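Local coordinates for protein putative cyclohexadienyl dehydrogenase and ADH prephenate dehydrogenase (Rhizobium meliloti, PDB 4WJI) that probably catalyses the NAD(P)-dependent oxidative decarboxylation of prephenate to 4-hydroxyphenylpyruvate in tyrosine biosynthesis, and binds NADP and tyrosine, at residues F4-I10 with A65-S71; V116-P120 with T153-V158; R37-L42 with R53-S57. All coordinates share one frame; numbering follows the deposited sequence.

Interaction 1: F4-I10 with A65-S71; sequences FQTIALI and ADLVVVS. With NAP (NADP nicotinamide-adenine-dinucleotide phosphate), chain B.
Asp66 and Phe4 each set the side chain beside their own backbone N (chi1 -57° and -65°), which brings the carboxylate up to the Thr6 amide and lays the phenyl ring against Leu67. Asp66 OD2 takes the N-H of Thr6 at 2.9 Å through its anti lone pair, in a bent bond, and a water joins the same oxygen to Thr6 OG1. The other oxygen, OD1, forms a salt bridge with Lys89. Thr6 O in turn receives two donors, the amides of Asp66 and Leu67. Leu67 CB sits over one face of the Phe4 ring, 4.0 Å from its centroid, a CH-pi contact. Beyond this end the backbones run parallel, and Ala8 N to Leu67 O and Val69 N to Ala8 O, both 2.8 Å, continue the ladder. Leu9 CD2 packs 3.8 Å from Val69 CB on the face covered by helix 14-26, while on the other face Ile10 CD1 reaches Val68 CG1 at 3.6 Å, near Val80 and Ile84 of helix 77-84. Ser71 ends the pairing, its carbonyl O 3.6 Å from NADP C5D, so the dinucleotide lies at the C-terminal ends of the parallel strands, as is characteristic of a Rossmann fold.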
loop_
_atom_site.group_PDB
_atom_site.type_symbol
_atom_site.label_atom_id
_atom_site.label_comp_id
_atom_site.label_asym_id
_atom_site.label_seq_id
_atom_site.Cartn_x
_atom_site.Cartn_y
_atom_site.Cartn_z
ATOM N N PHE A 4 4.219 37.188 -1.082
ATOM C CA PHE A 4 5.610 37.452 -1.421
ATOM C C PHE A 4 5.624 38.169 -2.746
ATOM O O PHE A 4 4.920 37.779 -3.663
ATOM C CB PHE A 4 6.385 36.146 -1.578
ATOM C CG PHE A 4 6.490 35.352 -0.291
ATOM C CD1 PHE A 4 7.450 35.653 0.641
ATOM C CD2 PHE A 4 5.537 34.403 0.016
ATOM C CE1 PHE A 4 7.508 34.974 1.851
ATOM C CE2 PHE A 4 5.574 33.710 1.222
ATOM C CZ PHE A 4 6.558 34.018 2.157
ATOM N N GLN A 5 6.477 39.178 -2.912
ATOM C CA GLN A 5 6.510 39.871 -4.205
ATOM C C GLN A 5 7.098 38.952 -5.260
ATOM O O GLN A 5 6.566 38.877 -6.356
ATOM C CB GLN A 5 7.283 41.171 -4.079
ATOM C CG GLN A 5 7.365 41.955 -5.411
ATOM C CD GLN A 5 5.982 42.395 -5.884
ATOM O OE1 GLN A 5 5.230 42.989 -5.127
ATOM N NE2 GLN A 5 5.652 42.097 -7.098
ATOM N N THR A 6 8.176 38.227 -4.945
ATOM C CA THR A 6 8.795 37.332 -5.911
ATOM C C THR A 6 9.152 36.012 -5.206
ATOM O O THR A 6 9.787 36.010 -4.135
ATOM C CB THR A 6 10.085 37.911 -6.406
ATOM O OG1 THR A 6 9.829 39.210 -6.982
ATOM C CG2 THR A 6 10.680 37.000 -7.474
ATOM N N ILE A 7 8.692 34.909 -5.787
ATOM C CA ILE A 7 9.010 33.560 -5.333
ATOM C C ILE A 7 9.803 32.875 -6.423
ATOM O O ILE A 7 9.327 32.798 -7.547
ATOM C CB ILE A 7 7.774 32.738 -4.987
ATOM C CG1 ILE A 7 6.923 33.445 -3.901
ATOM C CG2 ILE A 7 8.190 31.334 -4.547
ATOM C CD1 ILE A 7 5.688 32.687 -3.566
ATOM N N ALA A 8 11.014 32.390 -6.066
ATOM C CA ALA A 8 11.843 31.630 -6.997
ATOM C C ALA A 8 11.754 30.148 -6.640
ATOM O O ALA A 8 11.973 29.758 -5.471
ATOM C CB ALA A 8 13.283 32.062 -6.882
ATOM N N LEU A 9 11.415 29.331 -7.649
ATOM C CA LEU A 9 11.286 27.884 -7.467
ATOM C C LEU A 9 12.461 27.252 -8.139
ATOM O O LEU A 9 12.601 27.337 -9.365
ATOM C CB LEU A 9 9.994 27.389 -8.105
ATOM C CG LEU A 9 8.729 28.039 -7.514
ATOM C CD1 LEU A 9 7.497 27.528 -8.239
ATOM C CD2 LEU A 9 8.608 27.807 -5.998
ATOM N N ILE A 10 13.325 26.633 -7.326
ATOM C CA ILE A 10 14.500 25.922 -7.872
ATOM C C ILE A 10 14.184 24.433 -7.829
ATOM O O ILE A 10 14.116 23.828 -6.746
ATOM C CB ILE A 10 15.764 26.191 -7.055
ATOM C CG1 ILE A 10 16.053 27.696 -6.982
ATOM C CG2 ILE A 10 16.947 25.408 -7.674
ATOM C CD1 ILE A 10 17.248 28.111 -6.158
ATOM N N ALA A 65 14.629 37.816 -5.116
ATOM C CA ALA A 65 13.549 36.950 -4.640
ATOM C C ALA A 65 13.357 37.032 -3.126
ATOM O O ALA A 65 14.318 37.001 -2.360
ATOM C CB ALA A 65 13.780 35.510 -5.062
ATOM N N ASP A 66 12.113 37.147 -2.714
ATOM C CA ASP A 66 11.748 37.218 -1.304
ATOM C C ASP A 66 11.683 35.837 -0.679
ATOM O O ASP A 66 12.028 35.674 0.506
ATOM C CB ASP A 66 10.378 37.905 -1.152
ATOM C CG ASP A 66 10.371 39.286 -1.761
ATOM O OD1 ASP A 66 11.030 40.213 -1.184
ATOM O OD2 ASP A 66 9.809 39.411 -2.890
ATOM N N LEU A 67 11.237 34.834 -1.458
ATOM C CA LEU A 67 11.166 33.436 -1.008
ATOM C C LEU A 67 11.811 32.583 -2.119
ATOM O O LEU A 67 11.516 32.776 -3.305
ATOM C CB LEU A 67 9.719 32.993 -0.808
ATOM C CG LEU A 67 9.553 31.525 -0.398
ATOM C CD1 LEU A 67 10.165 31.265 0.951
ATOM C CD2 LEU A 67 8.076 31.203 -0.410
ATOM N N VAL A 68 12.720 31.682 -1.716
ATOM C CA VAL A 68 13.368 30.734 -2.606
ATOM C C VAL A 68 13.045 29.347 -2.096
ATOM O O VAL A 68 13.307 29.035 -0.917
ATOM C CB VAL A 68 14.895 30.922 -2.585
ATOM C CG1 VAL A 68 15.586 29.907 -3.464
ATOM C CG2 VAL A 68 15.246 32.338 -3.008
ATOM N N VAL A 69 12.372 28.545 -2.941
ATOM C CA VAL A 69 11.976 27.187 -2.539
ATOM C C VAL A 69 12.806 26.215 -3.356
ATOM O O VAL A 69 12.702 26.175 -4.597
ATOM C CB VAL A 69 10.471 26.946 -2.844
ATOM C CG1 VAL A 69 10.040 25.566 -2.356
ATOM C CG2 VAL A 69 9.603 28.007 -2.240
ATOM N N VAL A 70 13.584 25.401 -2.651
ATOM C CA VAL A 70 14.461 24.414 -3.276
ATOM C C VAL A 70 13.761 23.034 -3.215
ATOM O O VAL A 70 13.498 22.539 -2.123
ATOM C CB VAL A 70 15.829 24.375 -2.585
ATOM C CG1 VAL A 70 16.721 23.326 -3.237
ATOM C CG2 VAL A 70 16.486 25.749 -2.622
ATOM N N SER A 71 13.463 22.464 -4.383
ATOM C CA SER A 71 12.717 21.188 -4.537
ATOM C C SER A 71 13.469 20.250 -5.475
ATOM O O SER A 71 13.032 19.957 -6.568
ATOM C CB SER A 71 11.266 21.417 -5.066
ATOM O OG SER A 71 10.571 22.412 -4.275
HETATM P PA NAP B . 11.143 15.244 -9.215
HETATM O O1A NAP B . 9.728 15.290 -9.647
HETATM O O2A NAP B . 12.074 14.186 -9.701
HETATM O O5B NAP B . 11.811 16.656 -9.587
HETATM C C5B NAP B . 13.218 16.831 -9.475
HETATM C C4B NAP B . 13.642 18.274 -9.744
HETATM O O4B NAP B . 14.992 18.424 -9.319
HETATM C C3B NAP B . 13.652 18.620 -11.223
HETATM O O3B NAP B . 13.490 20.015 -11.418
HETATM C C2B NAP B . 15.058 18.278 -11.640
HETATM O O2B NAP B . 15.492 19.049 -12.725
HETATM C C1B NAP B . 15.840 18.689 -10.423
HETATM N N9A NAP B . 17.161 18.039 -10.206
HETATM C C8A NAP B . 17.441 16.746 -10.191
HETATM N N7A NAP B . 18.690 16.474 -9.912
HETATM C C5A NAP B . 19.274 17.693 -9.740
HETATM C C6A NAP B . 20.592 18.088 -9.436
HETATM N N6A NAP B . 21.569 17.178 -9.253
HETATM N N1A NAP B . 20.821 19.379 -9.312
HETATM C C2A NAP B . 19.837 20.244 -9.487
HETATM N N3A NAP B . 18.580 19.975 -9.786
HETATM C C4A NAP B . 18.331 18.678 -9.913
HETATM O O3 NAP B . 11.246 15.293 -7.617
HETATM P PN NAP B . 10.229 15.713 -6.459
HETATM O O1N NAP B . 9.402 14.551 -6.232
HETATM O O2N NAP B . 9.612 17.007 -6.746
HETATM O O5D NAP B . 11.220 15.816 -5.188
HETATM C C5D NAP B . 11.933 16.987 -4.881
HETATM C C4D NAP B . 12.238 16.994 -3.385
HETATM O O4D NAP B . 11.021 16.852 -2.683
HETATM C C3D NAP B . 13.100 15.852 -2.938
HETATM O O3D NAP B . 14.041 16.307 -1.981
HETATM C C2D NAP B . 12.139 14.865 -2.318
HETATM O O2D NAP B . 12.790 14.111 -1.328
HETATM C C1D NAP B . 11.133 15.842 -1.710
HETATM N N1N NAP B . 9.760 15.334 -1.563
HETATM C C2N NAP B . 9.247 14.480 -2.452
HETATM C C3N NAP B . 7.966 14.001 -2.316
HETATM C C7N NAP B . 7.335 13.011 -3.268
HETATM O O7N NAP B . 6.369 12.395 -2.908
HETATM N N7N NAP B . 7.876 12.876 -4.458
HETATM C C4N NAP B . 7.226 14.436 -1.249
HETATM C C5N NAP B . 7.775 15.332 -0.370
HETATM C C6N NAP B . 9.067 15.760 -0.515
HETATM P P2B NAP B . 15.629 18.428 -14.203
HETATM O O1X NAP B . 14.379 17.653 -14.458
HETATM O O2X NAP B . 15.761 19.644 -15.074
HETATM O O3X NAP B . 16.841 17.517 -14.256
HETATM O O HOH W 1 10.747 40.854 -4.991
#

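Interaction 2: V116-P120 with T153-V158; sequences VHFVP and TDEEAV
His117 turns one face of its imidazole to Asp154, whose carboxyl carbon CG lies over that face, with ring and carboxylate planes 56° apart. The touching is done by Asp154 CB, 3.4 Å from His117 ND1, and by OD2, which approaches CE1 to 3.4 Å; no direct hydrogen bond links the two side chains. Instead a water in the plane of the ring, at its edge, bonds to ND1 and accepts from the Asp154 amide, so the imidazole is tied to the backbone rather than to the acid. Ala157 CB, placed obliquely to the ring, packs 3.6 Å from His117 CB, against the root of the ring.

With CG anti to the backbone N (chi1 -176°), Asp154 folds its carboxylate over the start of the helix. There it is the N-cap: OD1 accepts from Ala157 N at 2.9 Å, on the anti side and out of the carboxylate plane, and more weakly from Glu156 N. The first turn of helix 155-167 packs on strand 117-123 of the nucleotide-binding domain's sheet, Ala157 also touching Ile93 of the adjacent strand.

Further along the strand the contact turns apolar. Val119 CG2 lies 4.0 Å from Thr153 CG2, the two side chains crossing at a slant, and also meets Ala157 CB, whereas its other branch, CG1, faces Val158 CG2 at 4.3 Å. The hydroxyl of Thr153 bonds to Pro150 O and, through a second water that donates to both, is bridged to Phe118 O.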
loop_
_atom_site.group_PDB
_atom_site.type_symbol
_atom_site.label_atom_id
_atom_site.label_comp_id
_atom_site.label_asym_id
_atom_site.label_seq_id
_atom_site.Cartn_x
_atom_site.Cartn_y
_atom_site.Cartn_z
ATOM N N VAL A 116 20.481 36.126 5.290
ATOM C CA VAL A 116 19.275 35.454 4.791
ATOM C C VAL A 116 18.719 34.531 5.848
ATOM O O VAL A 116 19.431 34.140 6.781
ATOM C CB VAL A 116 19.499 34.698 3.496
ATOM C CG1 VAL A 116 20.095 35.591 2.421
ATOM C CG2 VAL A 116 20.276 33.440 3.653
ATOM N N HIS A 117 17.428 34.234 5.735
ATOM C CA HIS A 117 16.748 33.373 6.700
ATOM C C HIS A 117 16.519 31.971 6.128
ATOM O O HIS A 117 15.792 31.781 5.157
ATOM C CB HIS A 117 15.381 33.950 7.074
ATOM C CG HIS A 117 15.417 35.393 7.446
ATOM N ND1 HIS A 117 16.136 35.848 8.522
ATOM C CD2 HIS A 117 14.859 36.482 6.865
ATOM C CE1 HIS A 117 15.998 37.163 8.607
ATOM N NE2 HIS A 117 15.221 37.574 7.617
ATOM N N PHE A 118 17.065 30.973 6.774
ATOM C CA PHE A 118 16.996 29.582 6.287
ATOM C C PHE A 118 15.976 28.840 7.129
ATOM O O PHE A 118 16.235 28.599 8.331
ATOM C CB PHE A 118 18.402 28.952 6.432
ATOM C CG PHE A 118 18.514 27.542 5.965
ATOM C CD1 PHE A 118 17.799 27.072 4.860
ATOM C CD2 PHE A 118 19.381 26.681 6.596
ATOM C CE1 PHE A 118 17.927 25.749 4.413
ATOM C CE2 PHE A 118 19.543 25.377 6.145
ATOM C CZ PHE A 118 18.799 24.904 5.057
ATOM N N VAL A 119 14.853 28.461 6.520
ATOM C CA VAL A 119 13.758 27.784 7.228
ATOM C C VAL A 119 13.419 26.505 6.498
ATOM O O VAL A 119 12.642 26.530 5.560
ATOM C CB VAL A 119 12.482 28.648 7.324
ATOM C CG1 VAL A 119 11.481 27.951 8.250
ATOM C CG2 VAL A 119 12.827 30.053 7.826
ATOM N N PRO A 120 14.051 25.408 6.869
ATOM C CA PRO A 120 13.849 24.135 6.179
ATOM C C PRO A 120 12.430 23.606 6.365
ATOM O O PRO A 120 11.864 23.788 7.392
ATOM C CB PRO A 120 14.862 23.203 6.852
ATOM C CG PRO A 120 15.860 24.090 7.493
ATOM C CD PRO A 120 15.066 25.295 7.930
ATOM N N THR A 153 16.766 31.125 14.477
ATOM C CA THR A 153 16.148 31.575 13.219
ATOM C C THR A 153 15.119 32.680 13.515
ATOM O O THR A 153 14.386 32.609 14.493
ATOM C CB THR A 153 15.483 30.402 12.483
ATOM O OG1 THR A 153 16.418 29.333 12.307
ATOM C CG2 THR A 153 14.989 30.859 11.123
ATOM N N ASP A 154 15.102 33.696 12.656
ATOM C CA ASP A 154 14.159 34.821 12.680
ATOM C C ASP A 154 12.718 34.342 12.780
ATOM O O ASP A 154 12.239 33.616 11.916
ATOM C CB ASP A 154 14.375 35.678 11.399
ATOM C CG ASP A 154 13.518 36.945 11.362
ATOM O OD1 ASP A 154 12.296 36.841 11.386
ATOM O OD2 ASP A 154 14.063 38.078 11.299
ATOM N N GLU A 155 11.999 34.753 13.819
ATOM C CA GLU A 155 10.668 34.191 14.075
ATOM C C GLU A 155 9.654 34.731 13.099
ATOM O O GLU A 155 8.642 34.062 12.815
ATOM C CB GLU A 155 10.215 34.350 15.560
ATOM C CG GLU A 155 10.991 33.454 16.547
ATOM C CD GLU A 155 10.768 31.934 16.416
ATOM O OE1 GLU A 155 9.659 31.486 16.024
ATOM O OE2 GLU A 155 11.711 31.167 16.749
ATOM N N GLU A 156 9.922 35.904 12.526
ATOM C CA GLU A 156 9.019 36.437 11.517
ATOM C C GLU A 156 9.144 35.639 10.217
ATOM O O GLU A 156 8.125 35.367 9.583
ATOM C CB GLU A 156 9.229 37.924 11.279
ATOM C CG GLU A 156 8.037 38.602 10.593
ATOM C CD GLU A 156 8.291 38.988 9.161
ATOM O OE1 GLU A 156 9.452 38.877 8.712
ATOM O OE2 GLU A 156 7.324 39.423 8.492
ATOM N N ALA A 157 10.350 35.251 9.850
ATOM C CA ALA A 157 10.561 34.386 8.689
ATOM C C ALA A 157 9.811 33.040 8.865
ATOM O O ALA A 157 9.121 32.571 7.952
ATOM C CB ALA A 157 12.064 34.182 8.435
ATOM N N VAL A 158 9.912 32.453 10.054
ATOM C CA VAL A 158 9.239 31.184 10.324
ATOM C C VAL A 158 7.713 31.400 10.192
ATOM O O VAL A 158 7.036 30.619 9.581
ATOM C CB VAL A 158 9.622 30.590 11.706
ATOM C CG1 VAL A 158 8.904 29.311 11.919
ATOM C CG2 VAL A 158 11.119 30.359 11.803
HETATM O O HOH W 2 17.378 33.856 10.461
HETATM O O HOH W 3 18.262 29.183 10.104
#

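Interaction 3: R37-L42 with R53-S57; sequences RSEATL and RYTLS. With NAP (NADP nicotinamide-adenine-dinucleotide phosphate), chain B.
Apolar packing joins the segments, with Leu42 reaching from the helix to both Tyr54 and Leu56. Its CD1 meets the edge of the Tyr54 ring, 4.0 Å from CD2, while its CD2 lies 3.8 Å from Leu56 CD2. Leu56 also reaches the first turn of the helix, its CD1 coming to 4.0 Å from Glu39 CG. One water donates to both Arg37 O and Leu56 O, a polar bridge between the two segments.

Hydrogen bonds to the cofactor gather on the 2'-phosphate of NADP. Arg37 NE gives a nearly straight bond to O3X (2.8 Å, 172°), and its guanidinium lies with one face over adenine N7A. Ser38 offers O2X both its amide and its hydroxyl, and Thr41 OG1 donates to O1X at 2.8 Å. With OG set between the backbone N and the carbonyl carbon (chi1 79°), Ser38 also accepts from Thr41 N as the N-cap. An alanine here would be likely to leave phosphate oxygen O2X without its hydroxyl donor and the Thr41 amide without its cap.

Helix 39-48 thus starts at the phosphate within the beta-alpha-beta unit of strands 29-35 and 53-55; Leu42 from the helix and Tyr54 from edge strand 53-55 both rest on Val34 of strand 29-35.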
loop_
_atom_site.group_PDB
_atom_site.type_symbol
_atom_site.label_atom_id
_atom_site.label_comp_id
_atom_site.label_asym_id
_atom_site.label_seq_id
_atom_site.Cartn_x
_atom_site.Cartn_y
_atom_site.Cartn_z
ATOM N N ARG A 37 17.533 22.406 -13.805
ATOM C CA ARG A 37 18.843 22.276 -14.423
ATOM C C ARG A 37 18.776 22.014 -15.917
ATOM O O ARG A 37 19.618 22.520 -16.642
ATOM C CB ARG A 37 19.734 21.275 -13.755
ATOM C CG ARG A 37 19.128 19.944 -13.616
ATOM C CD ARG A 37 20.199 18.909 -13.323
ATOM N NE ARG A 37 19.515 17.634 -13.326
ATOM C CZ ARG A 37 20.065 16.477 -13.029
ATOM N NH1 ARG A 37 21.328 16.421 -12.622
ATOM N NH2 ARG A 37 19.325 15.382 -13.100
ATOM N N SER A 38 17.762 21.285 -16.396
ATOM C CA SER A 38 17.742 20.941 -17.806
ATOM C C SER A 38 16.856 21.807 -18.691
ATOM O O SER A 38 15.786 22.282 -18.276
ATOM C CB SER A 38 17.351 19.485 -17.947
ATOM O OG SER A 38 15.969 19.265 -17.814
ATOM N N GLU A 39 17.290 21.967 -19.956
ATOM C CA GLU A 39 16.501 22.723 -20.931
ATOM C C GLU A 39 15.152 22.015 -21.158
ATOM O O GLU A 39 14.102 22.667 -21.291
ATOM C CB GLU A 39 17.260 22.966 -22.261
ATOM C CG GLU A 39 18.666 23.570 -22.057
ATOM C CD GLU A 39 19.398 24.040 -23.328
ATOM O OE1 GLU A 39 20.632 23.761 -23.454
ATOM O OE2 GLU A 39 18.772 24.726 -24.175
ATOM N N ALA A 40 15.167 20.682 -21.184
ATOM C CA ALA A 40 13.947 19.931 -21.463
ATOM C C ALA A 40 12.877 20.200 -20.390
ATOM O O ALA A 40 11.695 20.467 -20.687
ATOM C CB ALA A 40 14.240 18.447 -21.558
ATOM N N THR A 41 13.284 20.138 -19.125
ATOM C CA THR A 41 12.305 20.367 -18.066
ATOM C C THR A 41 11.875 21.811 -18.033
ATOM O O THR A 41 10.717 22.109 -17.799
ATOM C CB THR A 41 12.870 19.917 -16.700
ATOM O OG1 THR A 41 13.234 18.540 -16.801
ATOM C CG2 THR A 41 11.885 20.032 -15.592
ATOM N N LEU A 42 12.797 22.719 -18.299
ATOM C CA LEU A 42 12.417 24.139 -18.292
ATOM C C LEU A 42 11.399 24.451 -19.401
ATOM O O LEU A 42 10.459 25.221 -19.168
ATOM C CB LEU A 42 13.654 25.050 -18.384
ATOM C CG LEU A 42 13.445 26.528 -18.092
ATOM C CD1 LEU A 42 13.093 26.720 -16.615
ATOM C CD2 LEU A 42 14.660 27.345 -18.502
ATOM N N ARG A 53 8.731 34.090 -15.139
ATOM C CA ARG A 53 10.078 34.249 -15.664
ATOM C C ARG A 53 10.763 32.897 -15.551
ATOM O O ARG A 53 10.526 32.162 -14.628
ATOM C CB ARG A 53 10.875 35.286 -14.867
ATOM C CG ARG A 53 10.354 36.727 -14.854
ATOM C CD ARG A 53 11.167 37.659 -13.941
ATOM N N TYR A 54 11.593 32.561 -16.529
ATOM C CA TYR A 54 12.282 31.288 -16.550
ATOM C C TYR A 54 13.764 31.450 -16.790
ATOM O O TYR A 54 14.153 32.303 -17.565
ATOM C CB TYR A 54 11.730 30.426 -17.680
ATOM C CG TYR A 54 10.260 30.155 -17.607
ATOM C CD1 TYR A 54 9.344 31.059 -18.099
ATOM C CD2 TYR A 54 9.786 29.007 -17.053
ATOM C CE1 TYR A 54 8.000 30.814 -18.005
ATOM C CE2 TYR A 54 8.444 28.758 -16.970
ATOM C CZ TYR A 54 7.562 29.671 -17.450
ATOM O OH TYR A 54 6.221 29.416 -17.386
ATOM N N THR A 55 14.580 30.618 -16.168
ATOM C CA THR A 55 16.024 30.649 -16.409
ATOM C C THR A 55 16.664 29.359 -16.092
ATOM O O THR A 55 16.176 28.611 -15.242
ATOM C CB THR A 55 16.709 31.775 -15.601
ATOM O OG1 THR A 55 18.120 31.782 -15.821
ATOM C CG2 THR A 55 16.436 31.665 -14.118
ATOM N N LEU A 56 17.752 29.065 -16.799
ATOM C CA LEU A 56 18.586 27.923 -16.489
ATOM C C LEU A 56 19.562 28.153 -15.333
ATOM O O LEU A 56 20.166 27.189 -14.822
ATOM C CB LEU A 56 19.357 27.491 -17.734
ATOM C CG LEU A 56 18.555 27.017 -18.952
ATOM C CD1 LEU A 56 19.412 27.005 -20.232
ATOM C CD2 LEU A 56 17.986 25.617 -18.685
ATOM N N SER A 57 19.714 29.402 -14.911
ATOM C CA SER A 57 20.639 29.745 -13.879
ATOM C C SER A 57 19.936 29.959 -12.564
ATOM O O SER A 57 19.199 30.950 -12.407
ATOM C CB SER A 57 21.355 31.010 -14.267
ATOM O OG SER A 57 22.118 31.488 -13.218
HETATM P PA NAP B . 11.143 15.244 -9.215
HETATM O O1A NAP B . 9.728 15.290 -9.647
HETATM O O2A NAP B . 12.074 14.186 -9.701
HETATM O O5B NAP B . 11.811 16.656 -9.587
HETATM C C5B NAP B . 13.218 16.831 -9.475
HETATM C C4B NAP B . 13.642 18.274 -9.744
HETATM O O4B NAP B . 14.992 18.424 -9.319
HETATM C C3B NAP B . 13.652 18.620 -11.223
HETATM O O3B NAP B . 13.490 20.015 -11.418
HETATM C C2B NAP B . 15.058 18.278 -11.640
HETATM O O2B NAP B . 15.492 19.049 -12.725
HETATM C C1B NAP B . 15.840 18.689 -10.423
HETATM N N9A NAP B . 17.161 18.039 -10.206
HETATM C C8A NAP B . 17.441 16.746 -10.191
HETATM N N7A NAP B . 18.690 16.474 -9.912
HETATM C C5A NAP B . 19.274 17.693 -9.740
HETATM C C6A NAP B . 20.592 18.088 -9.436
HETATM N N6A NAP B . 21.569 17.178 -9.253
HETATM N N1A NAP B . 20.821 19.379 -9.312
HETATM C C2A NAP B . 19.837 20.244 -9.487
HETATM N N3A NAP B . 18.580 19.975 -9.786
HETATM C C4A NAP B . 18.331 18.678 -9.913
HETATM O O3 NAP B . 11.246 15.293 -7.617
HETATM P PN NAP B . 10.229 15.713 -6.459
HETATM O O1N NAP B . 9.402 14.551 -6.232
HETATM O O2N NAP B . 9.612 17.007 -6.746
HETATM O O5D NAP B . 11.220 15.816 -5.188
HETATM C C5D NAP B . 11.933 16.987 -4.881
HETATM C C4D NAP B . 12.238 16.994 -3.385
HETATM O O4D NAP B . 11.021 16.852 -2.683
HETATM C C3D NAP B . 13.100 15.852 -2.938
HETATM O O3D NAP B . 14.041 16.307 -1.981
HETATM C C2D NAP B . 12.139 14.865 -2.318
HETATM O O2D NAP B . 12.790 14.111 -1.328
HETATM C C1D NAP B . 11.133 15.842 -1.710
HETATM N N1N NAP B . 9.760 15.334 -1.563
HETATM C C2N NAP B . 9.247 14.480 -2.452
HETATM C C3N NAP B . 7.966 14.001 -2.316
HETATM C C7N NAP B . 7.335 13.011 -3.268
HETATM O O7N NAP B . 6.369 12.395 -2.908
HETATM N N7N NAP B . 7.876 12.876 -4.458
HETATM C C4N NAP B . 7.226 14.436 -1.249
HETATM C C5N NAP B . 7.775 15.332 -0.370
HETATM C C6N NAP B . 9.067 15.760 -0.515
HETATM P P2B NAP B . 15.629 18.428 -14.203
HETATM O O1X NAP B . 14.379 17.653 -14.458
HETATM O O2X NAP B . 15.761 19.644 -15.074
HETATM O O3X NAP B . 16.841 17.517 -14.256
HETATM O O HOH W 4 20.919 24.645 -15.548
#

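How the interactions relate
All three contacts involve one mixed sheet whose parallel part is of Rossmann type. Interaction 1 pairs its inner strands 4-10 and 67-70; interaction 3 sits on edge strand 53-55, with strand 29-35 in between; and interaction 2 lies on the other side, at strand 117-123, past strand 93-96. The centre of interaction 1 is about 15 Å from that of interaction 3 and about 14 Å from that of interaction 2; the centres of interactions 2 and 3 are about 27 Å apart. Along the chain, interaction 3 falls between the two halves of interaction 1, and interaction 2 follows both. Interactions 1 and 3 both reach the NADP, whereas interaction 2 joins helix 155-167 to the same sheet away from the cofactor.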